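Local structure of putative phosphatase (Bacteroides thetaiotaomicron, 3KYA) at residues N181-N186 with S222-K227; L399-R404 with N428-D433; S413-R418 with R469-E474. The protein is of unknown function but binds zinc ions and is thought to be a phosphatase. One frame throughout, in Å; residues are numbered along the deposited sequence. Where two conformers were deposited one is given.

In the fold
After the N-terminal mixed sheet of the IPT/TIG region, the chain builds six antiparallel sheets, consistent with a six-bladed beta-propeller. Contact 1 comes first. It closes a loop of 35 residues and sets the connection after strand 173-178 on strand 220-227 of the next sheet. It ends before the others begin, and its centre is about 32 and 33 Å from the centres of contacts 2 and 3. Contacts 2 and 3 alternate along the chain, so they cross. Strands 402-406 and 412-415, which their first segments reach, are neighbours in one sheet. Segments 428-433 and 469-474 lead into, or belong to, the closing sheet, where strand 105-110 pairs with the C-terminal strand 467-473.

Contact 1. Residues N181-N186 with S222-K227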
ATOM      1  N   ASN A 181      -1.730  -9.966  46.858  1.00 21.40           N
ATOM      2  CA  ASN A 181      -2.326  -9.329  48.036  1.00 22.54           C
ATOM      3  C   ASN A 181      -1.549  -8.148  48.621  1.00 22.52           C
ATOM      4  O   ASN A 181      -2.162  -7.232  49.171  1.00 23.87           O
ATOM      5  CB  ASN A 181      -2.613 -10.381  49.118  1.00 23.04           C
ATOM      6  CG  ASN A 181      -3.772 -11.295  48.743  1.00 25.03           C
ATOM      7  OD1 ASN A 181      -4.770 -10.849  48.167  1.00 29.76           O
ATOM      8  ND2 ASN A 181      -3.655 -12.567  49.079  1.00 27.54           N
ATOM      9  N   THR A 182      -0.226  -8.148  48.500  1.00 22.26           N
ATOM     10  CA  THR A 182       0.573  -7.066  49.073  1.00 22.02           C
ATOM     11  C   THR A 182       0.590  -5.804  48.194  1.00 21.48           C
ATOM     12  O   THR A 182       1.027  -4.760  48.655  1.00 21.46           O
ATOM     13  CB  THR A 182       2.034  -7.500  49.391  1.00 22.07           C
ATOM     14  OG1 THR A 182       2.731  -7.810  48.181  1.00 22.60           O
ATOM     15  CG2 THR A 182       2.051  -8.707  50.323  1.00 22.66           C
ATOM     16  N   ILE A 183       0.133  -5.895  46.941  1.00 20.80           N
ATOM     17  CA  ILE A 183       0.081  -4.705  46.059  1.00 20.40           C
ATOM     18  C   ILE A 183      -1.049  -3.796  46.559  1.00 20.13           C
ATOM     19  O   ILE A 183      -2.147  -4.267  46.873  1.00 20.40           O
ATOM     20  CB  ILE A 183      -0.037  -5.098  44.562  1.00 20.61           C
ATOM     21  CG1 ILE A 183       1.265  -5.784  44.132  1.00 20.52           C
ATOM     22  CG2 ILE A 183      -0.292  -3.879  43.675  1.00 20.10           C
ATOM     23  CD1 ILE A 183       1.352  -6.138  42.643  1.00 23.47           C
ATOM     24  N   PRO A 184      -0.776  -2.480  46.678  1.00 19.89           N
ATOM     25  CA  PRO A 184      -1.716  -1.531  47.280  1.00 19.51           C
ATOM     26  C   PRO A 184      -2.831  -0.990  46.402  1.00 19.02           C
ATOM     27  O   PRO A 184      -3.525  -0.054  46.808  1.00 18.34           O
ATOM     28  CB  PRO A 184      -0.808  -0.369  47.678  1.00 19.93           C
ATOM     29  CG  PRO A 184       0.317  -0.426  46.766  1.00 19.70           C
ATOM     30  CD  PRO A 184       0.512  -1.847  46.359  1.00 19.88           C
ATOM     31  N   THR A 185      -3.023  -1.571  45.224  1.00 18.40           N
ATOM     32  CA  THR A 185      -4.039  -1.091  44.316  1.00 17.86           C
ATOM     33  C   THR A 185      -4.450  -2.194  43.353  1.00 17.41           C
ATOM     34  O   THR A 185      -3.751  -3.208  43.218  1.00 17.71           O
ATOM     35  CB  THR A 185      -3.503   0.093  43.474  1.00 17.72           C
ATOM     36  OG1 THR A 185      -4.525   0.543  42.577  1.00 17.21           O
ATOM     37  CG2 THR A 185      -2.293  -0.325  42.669  1.00 18.26           C
ATOM     38  N   ASN A 186      -5.595  -1.990  42.705  1.00 16.94           N
ATOM     39  CA  ASN A 186      -6.075  -2.920  41.682  1.00 16.43           C
ATOM     40  C   ASN A 186      -5.770  -2.396  40.263  1.00 16.45           C
ATOM     41  O   ASN A 186      -6.196  -2.990  39.263  1.00 14.96           O
ATOM     42  CB  ASN A 186      -7.564  -3.266  41.883  1.00 16.55           C
ATOM     43  CG  ASN A 186      -8.500  -2.071  41.750  1.00 17.76           C
ATOM     44  OD1 ASN A 186      -8.129  -1.010  41.263  1.00 18.30           O
ATOM     45  ND2 ASN A 186      -9.738  -2.261  42.175  1.00 21.76           N
ATOM     46  N   SER A 222       5.695   1.627  42.173  1.00 15.84           N
ATOM     47  CA  SER A 222       5.559   1.643  40.726  1.00 15.98           C
ATOM     48  C   SER A 222       5.749   0.274  40.094  1.00 15.73           C
ATOM     49  O   SER A 222       4.962  -0.106  39.229  1.00 15.49           O
ATOM     50  CB  SER A 222       6.580   2.595  40.114  1.00 16.23           C
ATOM     51  OG  SER A 222       6.328   3.918  40.533  1.00 17.83           O
ATOM     52  N   VAL A 223       6.801  -0.441  40.495  1.00 15.19           N
ATOM     53  CA  VAL A 223       7.130  -1.743  39.899  1.00 14.74           C
ATOM     54  C   VAL A 223       7.514  -2.815  40.938  1.00 14.80           C
ATOM     55  O   VAL A 223       8.329  -2.578  41.839  1.00 14.07           O
ATOM     56  CB  VAL A 223       8.313  -1.628  38.893  1.00 14.98           C
ATOM     57  CG1 VAL A 223       8.496  -2.942  38.109  1.00 14.53           C
ATOM     58  CG2 VAL A 223       8.143  -0.413  37.932  1.00 15.41           C
ATOM     59  N   TYR A 224       6.924  -3.999  40.777  1.00 14.68           N
ATOM     60  CA  TYR A 224       7.228  -5.155  41.608  1.00 14.85           C
ATOM     61  C   TYR A 224       7.876  -6.241  40.759  1.00 15.18           C
ATOM     62  O   TYR A 224       7.721  -6.271  39.524  1.00 14.86           O
ATOM     63  CB  TYR A 224       5.957  -5.713  42.264  1.00 15.12           C
ATOM     64  CG  TYR A 224       5.351  -4.827  43.330  1.00 16.67           C
ATOM     65  CD1 TYR A 224       4.510  -3.769  42.995  1.00 17.44           C
ATOM     66  CD2 TYR A 224       5.613  -5.045  44.679  1.00 17.87           C
ATOM     67  CE1 TYR A 224       3.952  -2.954  43.978  1.00 18.62           C
ATOM     68  CE2 TYR A 224       5.058  -4.219  45.664  1.00 18.81           C
ATOM     69  CZ  TYR A 224       4.229  -3.181  45.300  1.00 19.51           C
ATOM     70  OH  TYR A 224       3.677  -2.357  46.265  1.00 21.73           O
ATOM     71  N   ILE A 225       8.576  -7.149  41.436  1.00 15.19           N
ATOM     72  CA  ILE A 225       9.222  -8.290  40.795  1.00 15.36           C
ATOM     73  C   ILE A 225       8.769  -9.567  41.509  1.00 15.34           C
ATOM     74  O   ILE A 225       8.828  -9.653  42.743  1.00 15.57           O
ATOM     75  CB  ILE A 225      10.760  -8.106  40.755  1.00 16.19           C
ATOM     76  CG1 ILE A 225      11.390  -9.080  39.764  1.00 17.37           C
ATOM     77  CG2 ILE A 225      11.405  -8.231  42.178  1.00 15.44           C
ATOM     78  CD1 ILE A 225      12.833  -8.746  39.387  1.00 20.37           C
ATOM     79  N   ILE A 226       8.304 -10.549  40.727  1.00 14.48           N
ATOM     80  CA  ILE A 226       7.755 -11.816  41.242  1.00 14.17           C
ATOM     81  C   ILE A 226       8.587 -12.998  40.757  1.00 14.07           C
ATOM     82  O   ILE A 226       8.726 -13.214  39.562  1.00 13.96           O
ATOM     83  CB  ILE A 226       6.299 -12.027  40.784  1.00 13.93           C
ATOM     84  CG1 ILE A 226       5.435 -10.821  41.154  1.00 14.27           C
ATOM     85  CG2 ILE A 226       5.718 -13.322  41.387  1.00 13.23           C
ATOM     86  CD1 ILE A 226       4.000 -10.891  40.660  1.00 13.17           C
ATOM     87  N   LYS A 227       9.122 -13.780  41.691  1.00 14.41           N
ATOM     88  CA  LYS A 227      10.018 -14.881  41.355  1.00 14.46           C
ATOM     89  C   LYS A 227       9.286 -16.191  41.070  1.00 14.65           C
ATOM     90  O   LYS A 227       8.409 -16.624  41.833  1.00 14.56           O
ATOM     91  CB  LYS A 227      11.012 -15.098  42.492  1.00 14.98           C
ATOM     92  CG  LYS A 227      12.148 -16.059  42.168  1.00 16.55           C
ATOM     93  CD  LYS A 227      13.108 -16.172  43.340  1.00 19.25           C
ATOM     94  CE  LYS A 227      14.331 -16.970  42.970  1.00 20.26           C
ATOM     95  NZ  LYS A 227      15.196 -17.138  44.159  1.00 22.14           N
TER
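The ring of Tyr-224 is the flat group of this contact, and Ile-183 lies over one of its faces. CG1 of Ile-183 stands 4.0 Å from the centroid of the Tyr-224 ring and only 12° off the ring normal, which makes it a CH-pi contact. CD1 of Ile-183 continues past the centre and comes 4.0 Å from Tyr-224 CD1. Pro-184 meets the phenol end obliquely. Its CD is 3.2 Å from Tyr-224 OH, and its CG is 3.9 Å from the same oxygen. Within its own sheet Tyr-224 also touches Ile-211 of strand 206-211 and Ile-240 and Leu-242 of strand 240-246.

Ile-183 and Tyr-224 run alongside each other, heading opposite ways. Ile-183 has CG1 beside its backbone N (chi1 -67°), and this lays the CG1-CD1 arm across the ring. Tyr-224 comes from strand 220-227. A classic beta bulge precedes it, with Ser-222 and Val-223 both facing Ala-244.

Residues 181-186 have no regular structure. They carry the chain from strand 173-178 to strand 188-193, that is, from one sheet to the next. Lys-162 NZ fixes this loop from the preceding sheet by hydrogen bonds to the carbonyl oxygens of Asn-181 and Ile-183. Pro-184 also rests on Tyr-213.

The join is therefore mainly apolar and depends on shape. The CD of Pro-184 is bonded to an amide nitrogen, so its C-H groups are probably slightly positive, which would suit the nearby tyrosine oxygen. Ile-183 and Tyr-224 are buried and Pro-184 is exposed, so the contact runs from the interior to the surface, with the phenol oxygen at the proline end.

Contact 2. Residues L399-R404 with N428-D433; sequences LNFCVR and NQWGTD
Phe-401 and Trp-430 form an edge-to-face (T-shaped) aromatic pair at the surface of what is probably a beta-propeller. Phe-401 lies in the turn before strand 402-406, and Trp-430 in the loop between helix 422-426 and strand 435-436. The ring planes meet at 69°, with the edge of the indole toward the phenyl face.

The phenylalanine can be followed outward. Its CB passes 4.1 Å from Gln-429 O. CG then meets Trp-430 CB at 3.7 Å. Trp-430 CB sits over the centre of the Phe-401 ring, 10° off its normal, as a CH-pi contact. Phe-401 CD2 is 3.7 Å from Trp-430 CB and touches Gln-429 CB. CD1, at 3.9 Å, and CE1 also lie under Trp-430 CB. Farther out, Phe-401 CE2 is 3.9 Å from Trp-430 CD1, and CZ is 4.0 Å from that same carbon. Leu-399 O lies above the opposite phenyl face, offset toward the rim.

Trp-430 CG is tucked between the backbone N and the carbonyl carbon (chi1 53°), and this turns CD1 to the phenyl tip. The indole also makes a cation-pi contact with Arg-444. At the backbone, one water lies 2.7 Å from Phe-401 O and 2.9 Å from Gln-429 O.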
ATOM      1  N   LEU A 399     -10.613   3.202  21.077  1.00 13.87           N
ATOM      2  CA  LEU A 399     -11.907   3.817  20.803  1.00 14.06           C
ATOM      3  C   LEU A 399     -12.291   3.796  19.326  1.00 14.05           C
ATOM      4  O   LEU A 399     -13.350   4.300  18.955  1.00 13.56           O
ATOM      5  CB  LEU A 399     -11.973   5.233  21.408  1.00 14.01           C
ATOM      6  CG  LEU A 399     -12.050   5.254  22.942  1.00 15.37           C
ATOM      7  CD1 LEU A 399     -12.047   6.685  23.494  1.00 15.86           C
ATOM      8  CD2 LEU A 399     -13.281   4.481  23.464  1.00 16.04           C
ATOM      9  N   ASN A 400     -11.429   3.218  18.496  1.00 13.44           N
ATOM     10  CA  ASN A 400     -11.756   2.990  17.084  1.00 13.65           C
ATOM     11  C   ASN A 400     -12.045   1.507  16.802  1.00 13.43           C
ATOM     12  O   ASN A 400     -12.235   1.128  15.655  1.00 13.59           O
ATOM     13  CB  ASN A 400     -10.662   3.526  16.170  1.00 13.16           C
ATOM     14  CG  ASN A 400     -10.607   5.038  16.168  1.00 13.91           C
ATOM     15  OD1 ASN A 400     -11.642   5.701  16.279  1.00 14.43           O
ATOM     16  ND2 ASN A 400      -9.401   5.595  16.054  1.00 12.60           N
ATOM     17  N   PHE A 401     -12.062   0.682  17.848  1.00 13.57           N
ATOM     18  CA  PHE A 401     -12.491  -0.716  17.751  1.00 13.78           C
ATOM     19  C   PHE A 401     -11.774  -1.542  16.676  1.00 13.60           C
ATOM     20  O   PHE A 401     -12.404  -2.336  15.961  1.00 13.51           O
ATOM     21  CB  PHE A 401     -14.003  -0.752  17.483  1.00 13.95           C
ATOM     22  CG  PHE A 401     -14.790   0.344  18.202  1.00 14.59           C
ATOM     23  CD1 PHE A 401     -14.826   0.409  19.590  1.00 14.80           C
ATOM     24  CD2 PHE A 401     -15.513   1.278  17.474  1.00 15.53           C
ATOM     25  CE1 PHE A 401     -15.555   1.404  20.242  1.00 15.38           C
ATOM     26  CE2 PHE A 401     -16.250   2.284  18.107  1.00 15.65           C
ATOM     27  CZ  PHE A 401     -16.282   2.348  19.497  1.00 15.63           C
ATOM     28  N   CYS A 402     -10.461  -1.376  16.569  1.00 13.97           N
ATOM     29  CA  CYS A 402      -9.702  -2.093  15.551  1.00 13.88           C
ATOM     30  C   CYS A 402      -8.215  -2.252  15.879  1.00 13.40           C
ATOM     31  O   CYS A 402      -7.692  -1.644  16.815  1.00 12.66           O
ATOM     32  CB  CYS A 402      -9.859  -1.363  14.216  1.00 14.09           C
ATOM     33  SG  CYS A 402      -9.182   0.322  14.205  1.00 14.10           S
ATOM     34  N   VAL A 403      -7.572  -3.112  15.100  1.00 13.09           N
ATOM     35  CA  VAL A 403      -6.132  -3.294  15.122  1.00 12.98           C
ATOM     36  C   VAL A 403      -5.596  -2.480  13.935  1.00 12.84           C
ATOM     37  O   VAL A 403      -6.081  -2.645  12.800  1.00 13.70           O
ATOM     38  CB  VAL A 403      -5.726  -4.770  14.950  1.00 13.44           C
ATOM     39  CG1 VAL A 403      -4.203  -4.908  14.914  1.00 13.55           C
ATOM     40  CG2 VAL A 403      -6.324  -5.658  16.074  1.00 12.83           C
ATOM     41  N   ARG A 404      -4.649  -1.581  14.192  1.00 12.65           N
ATOM     42  CA  ARG A 404      -4.002  -0.771  13.139  1.00 13.18           C
ATOM     43  C   ARG A 404      -2.579  -1.295  12.904  1.00 13.11           C
ATOM     44  O   ARG A 404      -1.989  -1.956  13.780  1.00 13.39           O
ATOM     45  CB  ARG A 404      -3.899   0.716  13.524  1.00 13.14           C
ATOM     46  CG  ARG A 404      -5.135   1.408  14.075  1.00 14.89           C
ATOM     47  CD  ARG A 404      -6.167   1.863  13.052  1.00 15.17           C
ATOM     48  NE  ARG A 404      -5.745   2.952  12.160  1.00 13.03           N
ATOM     49  CZ  ARG A 404      -5.774   4.258  12.451  1.00 13.63           C
ATOM     50  NH1 ARG A 404      -6.150   4.694  13.649  1.00 12.75           N
ATOM     51  NH2 ARG A 404      -5.384   5.151  11.529  1.00 13.74           N
ATOM     52  N   ASN A 428     -23.172   0.552  13.380  1.00 15.56           N
ATOM     53  CA  ASN A 428     -22.131   0.654  14.402  1.00 15.52           C
ATOM     54  C   ASN A 428     -20.793   0.210  13.887  1.00 15.34           C
ATOM     55  O   ASN A 428     -20.709  -0.828  13.219  1.00 15.38           O
ATOM     56  CB  ASN A 428     -22.468  -0.248  15.593  1.00 15.29           C
ATOM     57  CG  ASN A 428     -23.739   0.136  16.279  1.00 15.17           C
ATOM     58  OD1 ASN A 428     -24.125   1.310  16.297  1.00 17.50           O
ATOM     59  ND2 ASN A 428     -24.402  -0.839  16.863  1.00 14.73           N
ATOM     60  N   GLN A 429     -19.739   0.953  14.221  1.00 14.80           N
ATOM     61  CA  GLN A 429     -18.378   0.546  13.855  1.00 14.50           C
ATOM     62  C   GLN A 429     -17.833  -0.546  14.807  1.00 14.22           C
ATOM     63  O   GLN A 429     -16.822  -1.194  14.507  1.00 13.88           O
ATOM     64  CB  GLN A 429     -17.439   1.739  13.855  1.00 14.69           C
ATOM     65  CG  GLN A 429     -17.826   2.821  12.865  1.00 15.77           C
ATOM     66  CD  GLN A 429     -17.831   2.330  11.432  1.00 18.05           C
ATOM     67  OE1 GLN A 429     -16.957   1.565  11.017  1.00 20.41           O
ATOM     68  NE2 GLN A 429     -18.816   2.780  10.658  1.00 20.12           N
ATOM     69  N   TRP A 430     -18.496  -0.714  15.948  1.00 14.01           N
ATOM     70  CA  TRP A 430     -18.147  -1.726  16.937  1.00 13.95           C
ATOM     71  C   TRP A 430     -19.096  -2.907  16.808  1.00 13.53           C
ATOM     72  O   TRP A 430     -20.192  -2.783  16.258  1.00 13.09           O
ATOM     73  CB  TRP A 430     -18.221  -1.155  18.365  1.00 13.90           C
ATOM     74  CG  TRP A 430     -19.548  -0.493  18.700  1.00 13.73           C
ATOM     75  CD1 TRP A 430     -19.849   0.833  18.550  1.00 13.70           C
ATOM     76  CD2 TRP A 430     -20.730  -1.110  19.231  1.00 12.91           C
ATOM     77  NE1 TRP A 430     -21.134   1.076  18.948  1.00 14.01           N
ATOM     78  CE2 TRP A 430     -21.707  -0.096  19.360  1.00 14.53           C
ATOM     79  CE3 TRP A 430     -21.064  -2.418  19.601  1.00 14.39           C
ATOM     80  CZ2 TRP A 430     -22.985  -0.342  19.859  1.00 14.73           C
ATOM     81  CZ3 TRP A 430     -22.342  -2.664  20.098  1.00 14.33           C
ATOM     82  CH2 TRP A 430     -23.283  -1.634  20.226  1.00 14.64           C
ATOM     83  N   GLY A 431     -18.659  -4.052  17.313  1.00 13.05           N
ATOM     84  CA  GLY A 431     -19.453  -5.271  17.264  1.00 12.50           C
ATOM     85  C   GLY A 431     -18.693  -6.487  17.780  1.00 12.69           C
ATOM     86  O   GLY A 431     -17.610  -6.363  18.381  1.00 11.23           O
ATOM     87  N   THR A 432     -19.271  -7.664  17.547  1.00 12.60           N
ATOM     88  CA  THR A 432     -18.690  -8.915  18.023  1.00 12.37           C
ATOM     89  C   THR A 432     -18.418  -9.922  16.910  1.00 12.67           C
ATOM     90  O   THR A 432     -17.966 -11.038  17.187  1.00 13.07           O
ATOM     91  CB  THR A 432     -19.647  -9.564  19.056  1.00 12.64           C
ATOM     92  OG1 THR A 432     -20.864  -9.967  18.407  1.00 12.94           O
ATOM     93  CG2 THR A 432     -19.982  -8.587  20.191  1.00 11.91           C
ATOM     94  N   ASP A 433     -18.667  -9.539  15.659  1.00 12.28           N
ATOM     95  CA  ASP A 433     -18.547 -10.484  14.537  1.00 12.89           C
ATOM     96  C   ASP A 433     -17.153 -11.046  14.308  1.00 12.61           C
ATOM     97  O   ASP A 433     -16.163 -10.335  14.362  1.00 11.74           O
ATOM     98  CB  ASP A 433     -19.011  -9.831  13.234  1.00 13.17           C
ATOM     99  CG  ASP A 433     -20.326  -9.115  13.393  1.00 15.03           C
ATOM    100  OD1 ASP A 433     -20.326  -7.996  13.981  1.00 15.45           O
ATOM    101  OD2 ASP A 433     -21.354  -9.681  12.952  1.00 16.57           O
TER
HETATM  102  O   HOH W   1     -14.784  -3.153  15.002  1.00  9.61           O

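Contact 3. Residues S413-R418 with R469-E474; sequences STYAGR and RTISME. With EDO (1,2-ethanediol), chain C.
Tyr-415 holds its CG opposite the backbone N (chi1 176°), and Ile-471 holds CG1 beside its own (chi1 -55°). With these torsions the two side chains overlap along their flanks, each reaching for the strand the other comes from. Ile-471 CG2 lies 4.1 Å from Tyr-415 CE2 and 4.0 Å from Tyr-415 OH, approaching the ring obliquely. The other branch of the isoleucine ends at CD1, 3.9 Å from Ala-416 CB.

Tyr-415 and Ala-416 both face Val-403 in a classic beta bulge, and both of their CB atoms point toward strand 467-473. One isoleucine can therefore touch two successive residues. The contact packs the sheet of strand 412-415 against the sheet that joins strands 105-110 and 467-473. Met-105 of strand 105-110 also touches Tyr-415.

Glu-474 follows the strand. Its OE1 accepts a hydrogen bond from O1 of a 1,2-ethanediol at 2.7 Å, and its OE2 accepts from Tyr-101 OH and Lys-104 N. The diol, probably from the crystallisation liquor, also bonds Asp-436 and Ser-73. A leucine here has no carboxylate, and Tyr-101 OH and Lys-104 N would probably lose the acceptor that ties them to the chain just past the C-terminal strand.

The chemistry thus divides in two. Hydrocarbon packing joins the sheets, while the carboxylate of Glu-474 links the residue after strand 467-473 to the chain where it runs from strand 100-101 to strand 105-110.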
ATOM      1  N   SER A 413      -2.337   2.105   8.675  1.00 13.97           N
ATOM      2  CA  SER A 413      -3.484   1.491   8.011  1.00 14.39           C
ATOM      3  C   SER A 413      -4.345   0.739   9.042  1.00 14.45           C
ATOM      4  O   SER A 413      -4.008   0.699  10.235  1.00 14.53           O
ATOM      5  CB  SER A 413      -3.017   0.547   6.904  1.00 14.61           C
ATOM      6  OG  SER A 413      -2.207  -0.489   7.421  1.00 16.00           O
ATOM      7  N   THR A 414      -5.466   0.186   8.585  1.00 14.14           N
ATOM      8  CA  THR A 414      -6.351  -0.577   9.450  1.00 14.32           C
ATOM      9  C   THR A 414      -6.217  -2.030   9.031  1.00 14.74           C
ATOM     10  O   THR A 414      -6.446  -2.363   7.863  1.00 15.40           O
ATOM     11  CB  THR A 414      -7.799  -0.093   9.370  1.00 14.01           C
ATOM     12  OG1 THR A 414      -7.862   1.269   9.815  1.00 14.98           O
ATOM     13  CG2 THR A 414      -8.705  -0.933  10.266  1.00 13.95           C
ATOM     14  N   TYR A 415      -5.830  -2.887   9.979  1.00 14.64           N
ATOM     15  CA  TYR A 415      -5.574  -4.307   9.703  1.00 14.26           C
ATOM     16  C   TYR A 415      -6.783  -5.202   9.905  1.00 14.12           C
ATOM     17  O   TYR A 415      -7.066  -6.071   9.063  1.00 13.86           O
ATOM     18  CB  TYR A 415      -4.420  -4.801  10.591  1.00 14.14           C
ATOM     19  CG  TYR A 415      -4.113  -6.286  10.490  1.00 15.45           C
ATOM     20  CD1 TYR A 415      -3.663  -6.848   9.295  1.00 16.97           C
ATOM     21  CD2 TYR A 415      -4.236  -7.115  11.602  1.00 16.24           C
ATOM     22  CE1 TYR A 415      -3.363  -8.213   9.210  1.00 17.50           C
ATOM     23  CE2 TYR A 415      -3.940  -8.466  11.524  1.00 16.99           C
ATOM     24  CZ  TYR A 415      -3.505  -9.007  10.330  1.00 17.23           C
ATOM     25  OH  TYR A 415      -3.212 -10.356  10.254  1.00 17.86           O
ATOM     26  N   ALA A 416      -7.499  -4.987  11.011  1.00 13.93           N
ATOM     27  CA  ALA A 416      -8.628  -5.830  11.371  1.00 13.95           C
ATOM     28  C   ALA A 416      -9.650  -5.049  12.178  1.00 14.18           C
ATOM     29  O   ALA A 416      -9.296  -4.260  13.067  1.00 14.21           O
ATOM     30  CB  ALA A 416      -8.135  -7.060  12.166  1.00 13.53           C
ATOM     31  N   GLY A 417     -10.919  -5.287  11.870  1.00 14.22           N
ATOM     32  CA  GLY A 417     -12.031  -4.647  12.559  1.00 14.35           C
ATOM     33  C   GLY A 417     -12.798  -3.689  11.670  1.00 14.77           C
ATOM     34  O   GLY A 417     -12.429  -3.476  10.500  1.00 14.68           O
ATOM     35  N   ARG A 418     -13.881  -3.159  12.226  1.00 14.86           N
ATOM     36  CA  ARG A 418     -14.768  -2.206  11.554  1.00 15.91           C
ATOM     37  C   ARG A 418     -15.333  -2.787  10.243  1.00 16.40           C
ATOM     38  O   ARG A 418     -15.452  -2.076   9.238  1.00 16.52           O
ATOM     39  CB  ARG A 418     -14.028  -0.878  11.311  1.00 15.96           C
ATOM     40  CG  ARG A 418     -13.469  -0.251  12.600  1.00 15.78           C
ATOM     41  CD  ARG A 418     -12.626   0.994  12.307  1.00 16.51           C
ATOM     42  NE  ARG A 418     -13.435   2.131  11.863  1.00 14.79           N
ATOM     43  CZ  ARG A 418     -13.930   3.084  12.660  1.00 16.48           C
ATOM     44  NH1 ARG A 418     -13.720   3.069  13.971  1.00 15.84           N
ATOM     45  NH2 ARG A 418     -14.648   4.071  12.142  1.00 17.17           N
ATOM     46  N   ARG A 469     -10.064 -12.501  21.760  1.00 10.76           N
ATOM     47  CA  ARG A 469     -10.255 -12.786  20.345  1.00 11.08           C
ATOM     48  C   ARG A 469      -8.941 -13.292  19.757  1.00 11.52           C
ATOM     49  O   ARG A 469      -7.874 -13.108  20.349  1.00 12.34           O
ATOM     50  CB  ARG A 469     -10.678 -11.533  19.577  1.00 11.01           C
ATOM     51  CG  ARG A 469     -11.825 -10.751  20.169  1.00  9.89           C
ATOM     52  CD  ARG A 469     -13.142 -11.460  20.064  1.00 11.66           C
ATOM     53  NE  ARG A 469     -13.648 -11.552  18.696  1.00 12.28           N
ATOM     54  CZ  ARG A 469     -14.286 -10.578  18.048  1.00 11.76           C
ATOM     55  NH1 ARG A 469     -14.488  -9.389  18.612  1.00 12.27           N
ATOM     56  NH2 ARG A 469     -14.731 -10.800  16.814  1.00 10.45           N
ATOM     57  N   THR A 470      -9.031 -13.960  18.616  1.00 12.46           N
ATOM     58  CA  THR A 470      -7.858 -14.429  17.911  1.00 12.63           C
ATOM     59  C   THR A 470      -7.854 -13.865  16.501  1.00 12.53           C
ATOM     60  O   THR A 470      -8.911 -13.546  15.963  1.00 12.16           O
ATOM     61  CB  THR A 470      -7.817 -15.973  17.791  1.00 13.12           C
ATOM     62  OG1 THR A 470      -9.008 -16.448  17.153  1.00 13.74           O
ATOM     63  CG2 THR A 470      -7.683 -16.621  19.165  1.00 13.00           C
ATOM     64  N   ILE A 471      -6.665 -13.706  15.926  1.00 12.68           N
ATOM     65  CA  ILE A 471      -6.533 -13.409  14.498  1.00 12.43           C
ATOM     66  C   ILE A 471      -5.554 -14.462  14.030  1.00 12.39           C
ATOM     67  O   ILE A 471      -4.393 -14.474  14.458  1.00 13.00           O
ATOM     68  CB  ILE A 471      -6.020 -12.018  14.176  1.00 12.89           C
ATOM     69  CG1 ILE A 471      -6.905 -10.968  14.852  1.00 13.42           C
ATOM     70  CG2 ILE A 471      -5.996 -11.838  12.638  1.00 13.15           C
ATOM     71  CD1 ILE A 471      -6.417  -9.502  14.691  1.00 14.44           C
ATOM     72  N   SER A 472      -6.025 -15.359  13.172  1.00 12.39           N
ATOM     73  CA  SER A 472      -5.220 -16.493  12.722  1.00 13.22           C
ATOM     74  C   SER A 472      -5.749 -17.025  11.407  1.00 13.72           C
ATOM     75  O   SER A 472      -6.862 -16.685  10.999  1.00 12.38           O
ATOM     76  CB  SER A 472      -5.256 -17.610  13.764  1.00 13.27           C
ATOM     77  OG  SER A 472      -6.577 -18.050  13.985  1.00 14.54           O
HETATM   78  N   MSE A 473      -4.975 -17.910  10.779  1.00 14.93           N
HETATM   79  CA  MSE A 473      -5.347 -18.484   9.483  0.50 15.59           C
HETATM   80  C   MSE A 473      -6.611 -19.323   9.594  1.00 15.90           C
HETATM   81  O   MSE A 473      -6.718 -20.173  10.480  1.00 15.98           O
HETATM   82  CB  MSE A 473      -4.219 -19.366   8.936  0.50 15.88           C
HETATM   83  CG  MSE A 473      -2.944 -18.625   8.593  0.50 16.77           C
HETATM   84 SE   MSE A 473      -3.254 -17.325   7.205  0.38 22.05          SE
HETATM   85  CE  MSE A 473      -3.909 -18.575   5.865  0.50 20.18           C
ATOM     86  N   GLU A 474      -7.577 -19.103   8.702  1.00 16.44           N
ATOM     87  CA  GLU A 474      -8.794 -19.916   8.739  1.00 17.45           C
ATOM     88  C   GLU A 474      -8.445 -21.399   8.512  1.00 19.26           C
ATOM     89  O   GLU A 474      -7.458 -21.714   7.852  1.00 18.01           O
ATOM     90  CB  GLU A 474      -9.821 -19.447   7.713  1.00 17.27           C
ATOM     91  CG  GLU A 474      -9.328 -19.483   6.291  1.00 16.42           C
ATOM     92  CD  GLU A 474     -10.329 -18.921   5.304  1.00 16.19           C
ATOM     93  OE1 GLU A 474     -11.552 -19.074   5.511  1.00 15.25           O
ATOM     94  OE2 GLU A 474      -9.877 -18.352   4.296  1.00 13.86           O
TER
HETATM   95  C1  EDO C   2     -11.699 -15.858   4.790  1.00 29.44           C
HETATM   96  O1  EDO C   2     -12.817 -16.706   5.077  1.00 28.17           O
HETATM   97  C2  EDO C   2     -12.069 -14.399   5.000  1.00 28.99           C
HETATM   98  O2  EDO C   2     -12.982 -13.981   3.982  1.00 29.92           O